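Local coordinates for titin (Homo sapiens, PDB 5JDD), which builds the giant elastic filament of the muscle sarcomere and, through chained immunoglobulin domains such as these, probably contributes to its I-band elasticity, at residues T107-C112 with L144-I149; I93-K98 with E111-H116; M122-G127 with E159-C164. One frame throughout, in Å; residues are numbered along the deposited sequence. Where two conformers were deposited one is given.

Interaction 1 of 3, residues T107-C112 with L144-I149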
# COMPACT_ATOMS: atom_id res chain seq x y z
N THR A 107 -1.36 14.60 -1.44
CA THR A 107 -1.28 13.17 -1.63
C THR A 107 -0.68 12.50 -0.40
O THR A 107 0.29 13.00 0.17
CB THR A 107 -0.40 12.85 -2.85
OG1 THR A 107 -0.98 13.45 -4.02
CG2 THR A 107 -0.26 11.35 -3.05
N ALA A 108 -1.28 11.38 0.01
CA ALA A 108 -0.76 10.58 1.12
C ALA A 108 -0.23 9.28 0.57
O ALA A 108 -0.74 8.74 -0.40
CB ALA A 108 -1.85 10.30 2.14
N SER A 109 0.80 8.74 1.20
CA SER A 109 1.29 7.44 0.78
C SER A 109 1.69 6.55 1.95
O SER A 109 2.20 7.01 2.98
CB SER A 109 2.41 7.57 -0.24
OG SER A 109 3.54 8.20 0.32
N PHE A 110 1.41 5.27 1.78
CA PHE A 110 1.82 4.24 2.73
C PHE A 110 2.67 3.23 2.00
O PHE A 110 2.42 2.92 0.84
CB PHE A 110 0.61 3.50 3.31
CG PHE A 110 -0.21 4.34 4.24
CD1 PHE A 110 0.20 4.54 5.55
CD2 PHE A 110 -1.39 4.92 3.81
CE1 PHE A 110 -0.54 5.33 6.42
CE2 PHE A 110 -2.15 5.71 4.67
CZ PHE A 110 -1.73 5.92 5.98
N GLU A 111 3.68 2.70 2.68
CA GLU A 111 4.49 1.64 2.10
C GLU A 111 4.87 0.63 3.15
O GLU A 111 5.18 0.98 4.28
CB GLU A 111 5.80 2.18 1.52
CG GLU A 111 5.70 3.30 0.53
CD GLU A 111 7.03 3.98 0.34
OE1 GLU A 111 8.06 3.26 0.30
OE2 GLU A 111 7.06 5.23 0.27
N CYS A 112 4.90 -0.63 2.73
CA CYS A 112 5.52 -1.66 3.56
C CYS A 112 6.39 -2.55 2.69
O CYS A 112 6.35 -2.47 1.46
CB CYS A 112 4.46 -2.49 4.28
SG CYS A 112 3.40 -3.53 3.21
N LEU A 144 8.30 -4.46 -2.26
CA LEU A 144 7.74 -3.21 -1.75
C LEU A 144 6.30 -3.04 -2.20
O LEU A 144 5.98 -3.18 -3.37
CB LEU A 144 8.58 -2.01 -2.22
CG LEU A 144 8.10 -0.60 -1.84
CD1 LEU A 144 8.37 -0.31 -0.39
CD2 LEU A 144 8.77 0.46 -2.72
N HIS A 145 5.42 -2.72 -1.25
CA HIS A 145 4.02 -2.49 -1.56
C HIS A 145 3.62 -1.09 -1.13
O HIS A 145 3.91 -0.67 -0.02
CB HIS A 145 3.15 -3.53 -0.85
CG HIS A 145 3.23 -4.88 -1.48
ND1 HIS A 145 2.32 -5.32 -2.41
CD2 HIS A 145 4.16 -5.86 -1.36
CE1 HIS A 145 2.66 -6.53 -2.81
NE2 HIS A 145 3.77 -6.88 -2.19
N GLN A 146 2.95 -0.38 -2.03
CA GLN A 146 2.60 1.01 -1.78
C GLN A 146 1.13 1.30 -2.07
O GLN A 146 0.54 0.78 -3.02
CB GLN A 146 3.50 1.93 -2.61
CG GLN A 146 3.29 3.41 -2.36
CD GLN A 146 4.18 4.27 -3.24
OE1 GLN A 146 4.55 3.88 -4.35
NE2 GLN A 146 4.53 5.45 -2.74
N LEU A 147 0.54 2.16 -1.23
CA LEU A 147 -0.80 2.70 -1.43
C LEU A 147 -0.67 4.20 -1.49
O LEU A 147 -0.17 4.84 -0.56
CB LEU A 147 -1.73 2.31 -0.28
CG LEU A 147 -3.13 2.94 -0.31
CD1 LEU A 147 -3.92 2.40 -1.49
CD2 LEU A 147 -3.89 2.66 0.97
N ILE A 148 -1.08 4.78 -2.62
CA ILE A 148 -1.05 6.23 -2.79
C ILE A 148 -2.48 6.75 -2.82
O ILE A 148 -3.32 6.26 -3.59
CB ILE A 148 -0.31 6.62 -4.06
CG1 ILE A 148 1.14 6.13 -3.97
CG2 ILE A 148 -0.35 8.12 -4.27
CD1 ILE A 148 1.79 5.91 -5.31
N ILE A 149 -2.77 7.71 -1.94
CA ILE A 149 -4.11 8.27 -1.81
C ILE A 149 -4.10 9.70 -2.31
O ILE A 149 -3.48 10.58 -1.71
CB ILE A 149 -4.61 8.23 -0.36
CG1 ILE A 149 -4.52 6.81 0.20
CG2 ILE A 149 -6.05 8.71 -0.26
CD1 ILE A 149 -4.85 6.71 1.67
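Phe-110 and Leu-147 form the middle hydrogen-bonded pair of an antiparallel ladder joining strands B and E of an I-set immunoglobulin domain. Six backbone bonds tie the strands together: Phe-110 N meets Leu-147 O at 2.9 Å, and Ile-149 N reaches Ala-108 O at 2.7 Å, almost straight at 176°. Between these pairs, CA-H groups of Ser-109, Glu-111, Gln-146 and Ile-148 lean on carbonyl oxygens of the opposite strand. As in any extended strand, successive side chains fall on opposite faces. Ala-108, Phe-110, Cys-112, His-145, Leu-147 and Ile-149 make the inner face. There chi1 of -70° turns the Phe-110 ring back toward Ile-149, whose CD1 meets its edge near the ring plane, 4.2 Å from CE2 of Phe-110. Small Ala-108 suits its place beside branched Ile-149, and SG of Cys-112 lies 4.1 Å from CB of His-145. The facing sheet completes this layer: Tyr-160 meets the Phe-110 ring, Phe-162 the His-145 ring, and Leu-173 touches Ala-108, Phe-110 and Ile-149. On the outer face, Glu-111 and Gln-146 run side by side, their CG atoms 3.8 Å apart, so that flexible methylenes pack while their polar ends stay at the surface. Strand 136-141 flanks this ladder through backbone bonds of Gln-146 with Val-139 and of Ile-148 with Lys-137. At one end of the outer face CD1 of Leu-144 lies 3.6 Å from OE1 of Glu-111; at the other, methyl CG2 of Thr-107 presses tightly on CG2 of Ile-148, 3.5 Å away.

Interaction 2 of 3, residues I93-K98 with E111-H116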
# COMPACT_ATOMS: atom_id res chain seq x y z
N ILE A 93 5.68 -9.55 7.09
CA ILE A 93 6.08 -8.15 6.93
C ILE A 93 7.53 -7.97 7.38
O ILE A 93 7.91 -8.46 8.44
CB ILE A 93 5.18 -7.24 7.78
CG1 ILE A 93 3.71 -7.37 7.37
CG2 ILE A 93 5.63 -5.79 7.69
CD1 ILE A 93 3.42 -6.95 5.94
N THR A 94 8.34 -7.28 6.57
CA THR A 94 9.73 -7.00 6.95
C THR A 94 9.99 -5.51 7.21
O THR A 94 11.01 -5.16 7.78
CB THR A 94 10.74 -7.47 5.91
OG1 THR A 94 10.60 -6.67 4.73
CG2 THR A 94 10.51 -8.95 5.55
N LYS A 95 9.09 -4.64 6.77
CA LYS A 95 9.19 -3.22 7.11
C LYS A 95 7.77 -2.70 7.28
O LYS A 95 6.92 -2.90 6.40
CB LYS A 95 9.93 -2.43 6.03
CG LYS A 95 10.15 -0.97 6.40
CD LYS A 95 10.84 -0.19 5.27
CE LYS A 95 12.32 -0.51 5.19
NZ LYS A 95 12.98 0.10 3.99
N THR A 96 7.49 -2.04 8.40
CA THR A 96 6.14 -1.57 8.70
C THR A 96 5.84 -0.21 8.11
O THR A 96 6.71 0.48 7.56
CB THR A 96 5.86 -1.52 10.22
OG1 THR A 96 6.67 -0.50 10.82
CG2 THR A 96 6.15 -2.86 10.86
N MET A 97 4.58 0.18 8.25
CA MET A 97 4.09 1.43 7.70
C MET A 97 4.05 2.51 8.74
O MET A 97 3.92 2.24 9.94
CB MET A 97 2.71 1.20 7.13
CG MET A 97 2.71 0.03 6.20
SD MET A 97 1.30 0.08 5.12
CE MET A 97 0.02 -0.41 6.27
N LYS A 98 4.17 3.75 8.28
CA LYS A 98 4.25 4.90 9.15
C LYS A 98 2.91 5.62 9.25
O LYS A 98 2.27 5.90 8.23
CB LYS A 98 5.30 5.88 8.63
CG LYS A 98 6.71 5.32 8.57
CD LYS A 98 7.19 4.90 9.96
CE LYS A 98 7.19 6.06 10.95
NZ LYS A 98 8.03 7.21 10.49
N GLU A 111 3.68 2.70 2.68
CA GLU A 111 4.49 1.64 2.10
C GLU A 111 4.87 0.63 3.15
O GLU A 111 5.18 0.98 4.28
CB GLU A 111 5.80 2.18 1.52
CG GLU A 111 5.70 3.30 0.53
CD GLU A 111 7.03 3.98 0.34
OE1 GLU A 111 8.06 3.26 0.30
OE2 GLU A 111 7.06 5.23 0.27
N CYS A 112 4.90 -0.63 2.73
CA CYS A 112 5.52 -1.66 3.56
C CYS A 112 6.39 -2.55 2.69
O CYS A 112 6.35 -2.47 1.46
CB CYS A 112 4.46 -2.49 4.28
SG CYS A 112 3.40 -3.53 3.21
N GLU A 113 7.18 -3.40 3.33
CA GLU A 113 7.97 -4.38 2.61
C GLU A 113 7.61 -5.75 3.14
O GLU A 113 7.33 -5.90 4.34
CB GLU A 113 9.48 -4.10 2.73
CG GLU A 113 9.87 -2.78 2.04
CD GLU A 113 11.32 -2.35 2.23
OE1 GLU A 113 12.19 -3.17 2.58
OE2 GLU A 113 11.59 -1.15 1.99
N VAL A 114 7.57 -6.73 2.25
CA VAL A 114 7.19 -8.08 2.58
C VAL A 114 8.34 -9.06 2.30
O VAL A 114 9.33 -8.71 1.66
CB VAL A 114 5.88 -8.51 1.85
CG1 VAL A 114 4.74 -7.54 2.19
CG2 VAL A 114 6.11 -8.56 0.34
N SER A 115 8.18 -10.28 2.78
CA SER A 115 9.25 -11.27 2.81
C SER A 115 9.56 -11.92 1.46
O SER A 115 10.65 -12.46 1.26
CB SER A 115 8.90 -12.35 3.82
OG SER A 115 7.64 -12.92 3.52
N HIS A 116 8.59 -11.90 0.55
CA HIS A 116 8.70 -12.64 -0.70
C HIS A 116 8.18 -11.85 -1.89
O HIS A 116 7.32 -10.97 -1.75
CB HIS A 116 7.92 -13.96 -0.60
CG HIS A 116 8.52 -14.92 0.37
ND1 HIS A 116 8.25 -14.87 1.72
CD2 HIS A 116 9.38 -15.95 0.19
CE1 HIS A 116 8.93 -15.83 2.33
NE2 HIS A 116 9.62 -16.50 1.42
O HOH W 1 11.66 -7.54 2.36
O HOH W 2 12.73 -4.63 4.83
O HOH W 3 7.35 2.01 5.51
O HOH W 4 4.43 4.09 5.27
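Thr-94 and Lys-95 both turn their backbone N-H toward Glu-113 O, at 2.8 Å from Thr-94 N and 3.3 Å from Lys-95 N, a classic beta bulge in which the two donors approach from the same face of the carbonyl plane. Glu-113 N returns a bond to Lys-95 O. The extra residue shifts the register by one, between the pairs Ile-93 with Val-114 and Lys-95 with Glu-113. On the outer face Lys-95 and Glu-113 run alongside each other, and a bend at chi3 (-75°) brings NZ of Lys-95 to 2.7 Å from OE2 of Glu-113 in a salt bridge, NZ approaching OE2 from above the carboxylate plane. Long, flexible chains suit this outer face of the sheet, where their aliphatic parts can pack while their charges pair. Thr-94 adds a small hydroxyl: OG1 hydrogen-bonds two waters, one bound also to Val-114 O and the other to Glu-113 OE1. Two further waters bridge Thr-96 O with Glu-111 O, and Lys-98 N with Glu-111 N, where the strands part. Inward, CD1 of Ile-93 lies 4.0 Å from CG1 of Val-114, while CG of Met-97 sits 3.6 Å from CB of Cys-112. Strand 93-95 is the edge of its sheet; beyond strand 108-114 comes strand 144-149, and from the facing sheet Val-169 touches Ile-93 and Met-97, with Cys-164 against Ile-93 and Val-114.

Interaction 3 of 3, residues M122-G127 with E159-C164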
# COMPACT_ATOMS: atom_id res chain seq x y z
N MET A 122 -3.04 -6.41 -1.13
CA MET A 122 -4.28 -6.45 -0.36
C MET A 122 -4.31 -5.33 0.66
O MET A 122 -3.66 -5.42 1.70
CB MET A 122 -4.47 -7.79 0.34
CG MET A 122 -5.81 -7.91 1.09
SD MET A 122 -7.27 -7.66 0.05
CE MET A 122 -7.15 -9.04 -1.07
N TRP A 123 -5.06 -4.28 0.34
CA TRP A 123 -5.15 -3.09 1.18
C TRP A 123 -6.55 -2.90 1.71
O TRP A 123 -7.53 -3.01 0.96
CB TRP A 123 -4.77 -1.86 0.35
CG TRP A 123 -3.32 -1.80 -0.04
CD1 TRP A 123 -2.76 -2.27 -1.19
CD2 TRP A 123 -2.26 -1.25 0.74
NE1 TRP A 123 -1.40 -2.03 -1.18
CE2 TRP A 123 -1.07 -1.40 -0.01
CE3 TRP A 123 -2.20 -0.63 1.99
CZ2 TRP A 123 0.18 -0.95 0.46
CZ3 TRP A 123 -0.97 -0.18 2.45
CH2 TRP A 123 0.21 -0.35 1.69
N LEU A 124 -6.66 -2.59 3.00
CA LEU A 124 -7.95 -2.33 3.63
C LEU A 124 -7.99 -0.92 4.17
O LEU A 124 -6.96 -0.37 4.58
CB LEU A 124 -8.21 -3.30 4.79
CG LEU A 124 -7.79 -4.76 4.66
CD1 LEU A 124 -8.12 -5.51 5.95
CD2 LEU A 124 -8.48 -5.41 3.47
N LYS A 125 -9.18 -0.33 4.18
CA LYS A 125 -9.45 0.91 4.88
C LYS A 125 -10.49 0.58 5.94
O LYS A 125 -11.60 0.16 5.61
CB LYS A 125 -10.01 1.98 3.94
CG LYS A 125 -10.45 3.27 4.65
CD LYS A 125 -11.12 4.23 3.68
CE LYS A 125 -11.52 5.51 4.41
NZ LYS A 125 -12.28 6.46 3.53
N ASN A 126 -10.14 0.74 7.21
CA ASN A 126 -11.03 0.36 8.31
C ASN A 126 -11.62 -1.04 8.13
O ASN A 126 -12.81 -1.26 8.37
CB ASN A 126 -12.13 1.41 8.51
CG ASN A 126 -11.59 2.78 8.90
OD1 ASN A 126 -10.52 2.89 9.52
ND2 ASN A 126 -12.32 3.83 8.56
N GLY A 127 -10.79 -1.97 7.66
CA GLY A 127 -11.18 -3.37 7.61
C GLY A 127 -11.94 -3.77 6.36
O GLY A 127 -12.35 -4.92 6.22
N GLU A 159 -7.76 4.04 9.36
CA GLU A 159 -6.69 3.08 9.55
C GLU A 159 -6.57 2.25 8.29
O GLU A 159 -7.55 1.67 7.82
CB GLU A 159 -6.97 2.17 10.73
CG GLU A 159 -5.88 1.12 10.92
CD GLU A 159 -6.02 0.38 12.23
OE1 GLU A 159 -7.07 -0.27 12.43
OE2 GLU A 159 -5.08 0.44 13.05
N TYR A 160 -5.36 2.20 7.73
CA TYR A 160 -5.09 1.45 6.51
C TYR A 160 -4.25 0.23 6.83
O TYR A 160 -3.32 0.30 7.63
CB TYR A 160 -4.42 2.36 5.47
CG TYR A 160 -5.35 3.44 4.98
CD1 TYR A 160 -6.14 3.23 3.85
CD2 TYR A 160 -5.46 4.65 5.65
CE1 TYR A 160 -7.01 4.21 3.41
CE2 TYR A 160 -6.33 5.64 5.21
CZ TYR A 160 -7.10 5.40 4.09
OH TYR A 160 -7.97 6.36 3.64
N THR A 161 -4.57 -0.88 6.18
CA THR A 161 -3.93 -2.15 6.51
C THR A 161 -3.44 -2.82 5.23
O THR A 161 -4.15 -2.82 4.23
CB THR A 161 -4.95 -3.09 7.18
OG1 THR A 161 -5.43 -2.50 8.39
CG2 THR A 161 -4.32 -4.45 7.49
N PHE A 162 -2.23 -3.38 5.27
CA PHE A 162 -1.79 -4.30 4.23
C PHE A 162 -1.81 -5.73 4.78
O PHE A 162 -1.28 -5.99 5.86
CB PHE A 162 -0.37 -3.98 3.75
CG PHE A 162 0.04 -4.81 2.57
CD1 PHE A 162 0.74 -5.99 2.75
CD2 PHE A 162 -0.34 -4.45 1.29
CE1 PHE A 162 1.10 -6.78 1.66
CE2 PHE A 162 0.01 -5.23 0.20
CZ PHE A 162 0.73 -6.41 0.38
N VAL A 163 -2.45 -6.64 4.05
CA VAL A 163 -2.50 -8.05 4.44
C VAL A 163 -1.47 -8.85 3.66
O VAL A 163 -1.46 -8.84 2.42
CB VAL A 163 -3.89 -8.65 4.21
CG1 VAL A 163 -3.93 -10.11 4.67
CG2 VAL A 163 -4.96 -7.84 4.94
N CYS A 164 -0.62 -9.56 4.39
CA CYS A 164 0.46 -10.34 3.80
C CYS A 164 0.40 -11.76 4.35
O CYS A 164 0.89 -12.03 5.46
CB CYS A 164 1.79 -9.67 4.18
SG CYS A 164 3.28 -10.53 3.67
O HOH W 5 -10.00 6.87 1.76
O HOH W 6 -7.82 -1.23 8.05
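Trp-123 and Phe-162 meet in the tightest part of this contact, an edge-to-face pair in which the Phe-162 edge is turned to the indole face. Atom CD2 of Phe-162 stands 3.4 Å from CE2 of Trp-123, and the planes are inclined at 69°. Phe-162 CG lies opposite its backbone N (chi1 -173°), which turns the ring so that its CD2 edge lies against the indole. CB of Phe-162, placed by the backbone, lies over the six-membered Trp-123 ring, 4.1 Å from its centroid. Broad, flat residues suit this buried layer: the indole offers one face to the Phe-162 edge while it also touches His-145, Leu-147 and Phe-110 of the other sheet. The strands are C and F of the immunoglobulin sandwich, antiparallel, with Leu-124 N and Thr-161 N each bonded to the other residue's carbonyl and Val-163 N to Met-122 O. Tyr-160 bonds through OH to Asp-156 O, four residues earlier, as in the tyrosine corner of Greek-key beta proteins. The opposite face is aliphatic: Met-122 and Val-163 lie side by side, CG of Met-122 3.7 Å from CB of Val-163, and CD1 of Leu-124 is 4.1 Å from CG2 of Val-163. Toward residues 126 and 159, solvent enters. The extended Lys-125 chain lies along the Tyr-160 ring, CG 3.8 Å from CE1; its NZ bonds to Glu-155 O and shares a water with the tyrosine hydroxyl. Asn-126, with positive phi at the start of a turn, extends the ladder: its side-chain OD1 accepts from Glu-159 N at 3.0 Å while its backbone N donates to Glu-159 O. A second water links Gly-127 N, Glu-159 O and OG1 of Thr-161, whose hydroxyl also bonds to Ser-170 OG.

Overall arrangement
All three contacts belong to the middle immunoglobulin domain of the tandem. Interactions 1 and 2 lie about 11 Å apart, centre to centre, in one sheet; strand 108-114 serves both, with Glu-111 and Cys-112 in common. Interaction 3 belongs to the opposite sheet, its centre about 11 Å from that of interaction 1 and about 13 Å from that of interaction 2, and closes the sandwich over both. ND1 of His-145 comes to 3.4 Å from CZ of Phe-162, CZ2 of Trp-123 packs 3.6 Å from Leu-147 N, and SD of Met-97 lies 3.5 Å from CZ3 of Trp-123. SG of Cys-112 packs on the Phe-162 ring, CG being 3.7 Å away.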